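Local atomic coordinates of NikO protein (Streptomyces tendae, PDB entry 4FQD), a protein that is an enolpyruvyl transferase essential in nikkomycin biosynthesis, related to MurA and probably transferring enolpyruvate from phosphoenolpyruvate to a uridine nucleotide. Residues A[437-441]-A[442-446]. The protein carries 4 engineered substitutions. Sequence-based numbering, arbitrary orientation.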
# COMPACT_ATOMS: atom_id res chain seq x y z
N GLY A 437 -4.32 -15.16 22.77
CA GLY A 437 -4.92 -15.17 21.45
C GLY A 437 -5.49 -16.52 21.05
O GLY A 437 -6.44 -16.60 20.27
N TYR A 438 -4.90 -17.58 21.59
CA TYR A 438 -5.34 -18.94 21.28
C TYR A 438 -5.60 -19.71 22.56
O TYR A 438 -4.98 -19.45 23.59
CB TYR A 438 -4.29 -19.66 20.44
CG TYR A 438 -3.87 -18.92 19.19
CD1 TYR A 438 -2.84 -17.99 19.22
CD2 TYR A 438 -4.51 -19.14 17.97
CE1 TYR A 438 -2.45 -17.31 18.09
CE2 TYR A 438 -4.13 -18.46 16.83
CZ TYR A 438 -3.10 -17.55 16.89
OH TYR A 438 -2.71 -16.87 15.76
N ARG A 439 -6.53 -20.66 22.50
CA ARG A 439 -6.83 -21.51 23.64
C ARG A 439 -5.60 -22.31 24.03
O ARG A 439 -5.14 -22.25 25.17
CB ARG A 439 -7.97 -22.47 23.29
CG ARG A 439 -8.40 -23.37 24.45
CD ARG A 439 -9.18 -24.57 23.95
NE ARG A 439 -8.38 -25.41 23.07
CZ ARG A 439 -7.55 -26.36 23.49
NH1 ARG A 439 -7.41 -26.60 24.79
NH2 ARG A 439 -6.86 -27.08 22.62
N ASP A 440 -5.06 -23.04 23.06
CA ASP A 440 -3.84 -23.82 23.25
C ASP A 440 -3.31 -24.20 21.87
O ASP A 440 -3.51 -25.32 21.40
CB ASP A 440 -4.13 -25.08 24.07
CG ASP A 440 -2.89 -25.66 24.71
OD1 ASP A 440 -1.78 -25.43 24.18
OD2 ASP A 440 -3.02 -26.35 25.74
N LEU A 441 -2.64 -23.24 21.22
CA LEU A 441 -2.18 -23.41 19.85
C LEU A 441 -1.22 -24.58 19.70
O LEU A 441 -1.25 -25.30 18.69
CB LEU A 441 -1.52 -22.12 19.35
CG LEU A 441 -1.04 -22.12 17.90
CD1 LEU A 441 -2.20 -22.42 16.95
CD2 LEU A 441 -0.39 -20.79 17.55
N VAL A 442 -0.36 -24.78 20.69
CA VAL A 442 0.59 -25.89 20.67
C VAL A 442 -0.13 -27.24 20.67
O VAL A 442 0.17 -28.11 19.86
CB VAL A 442 1.57 -25.82 21.86
CG1 VAL A 442 2.38 -27.10 21.96
CG2 VAL A 442 2.48 -24.61 21.73
N GLU A 443 -1.09 -27.39 21.58
CA GLU A 443 -1.85 -28.63 21.68
C GLU A 443 -2.63 -28.93 20.40
O GLU A 443 -2.68 -30.08 19.96
CB GLU A 443 -2.82 -28.57 22.87
CG GLU A 443 -3.71 -29.79 23.01
CD GLU A 443 -4.76 -29.63 24.09
OE1 GLU A 443 -4.39 -29.34 25.25
OE2 GLU A 443 -5.96 -29.77 23.77
N ASP A 444 -3.22 -27.90 19.81
CA ASP A 444 -3.99 -28.06 18.58
C ASP A 444 -3.10 -28.48 17.42
O ASP A 444 -3.50 -29.30 16.58
CB ASP A 444 -4.74 -26.77 18.24
CG ASP A 444 -5.92 -26.53 19.15
OD1 ASP A 444 -6.44 -27.50 19.73
OD2 ASP A 444 -6.33 -25.35 19.29
N LEU A 445 -1.89 -27.93 17.36
CA LEU A 445 -0.94 -28.27 16.31
C LEU A 445 -0.41 -29.69 16.48
O LEU A 445 -0.36 -30.45 15.52
CB LEU A 445 0.22 -27.27 16.30
CG LEU A 445 -0.07 -25.91 15.65
CD1 LEU A 445 1.08 -24.95 15.88
CD2 LEU A 445 -0.34 -26.07 14.17
N VAL A 446 -0.01 -30.03 17.70
CA VAL A 446 0.47 -31.37 18.03
C VAL A 446 -0.59 -32.41 17.66
O VAL A 446 -0.26 -33.51 17.20
CB VAL A 446 0.82 -31.48 19.53
CG1 VAL A 446 0.99 -32.94 19.95
CG2 VAL A 446 2.08 -30.68 19.84
O HOH W 1 -8.96 -25.43 20.00
O HOH W 2 0.20 -23.36 23.78
O HOH W 3 -5.64 -23.13 20.17
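Arg439 reaches over the first turn of helix 441-447 and puts NH2 between two carboxylates. Its NH2 forms salt bridges to Asp444 OD1 (3.0 Å), in the guanidinium plane, and to Glu443 OE2 (3.1 Å), tilted from it; each oxygen is met from above its carboxylate plane. A bend at chi3 (62°) turns the guanidinium back toward the helix, one face lying against Asp440 CB. Water bridges Arg439 NE to Asp444 OD2, and a second water joins Asp444 OD2 to Asp440 N. With an alanine here, Glu443 and Asp444 would probably lose the positive charge they share, and the Glu443 side chain in particular would be freer to swing. Asp440 is the N-cap: its OD1 accepts a weak bond from Glu443 N (3.3 Å), and a water that donates to OD1 accepts weakly from Val442 N. Asp440 OD2 stands 3.3 Å from Glu443 OE1, a like-charge approach that the neighbouring arginine may ease. In the backbone, Asp444 N bonds to Asp440 O (3.0 Å) and Leu445 N to Leu441 O. The apolar side is formed by Leu441 CG against Leu445 CD1 (4.1 Å), with Trp271 of helix 265-278 and helix 409-419 packed against both leucines. The arrangement is an aspartate N-cap backed by a salt-bridge network, opening the last helix of the EPSP synthase-type inverse alpha/beta barrel, ahead of strand 451-456.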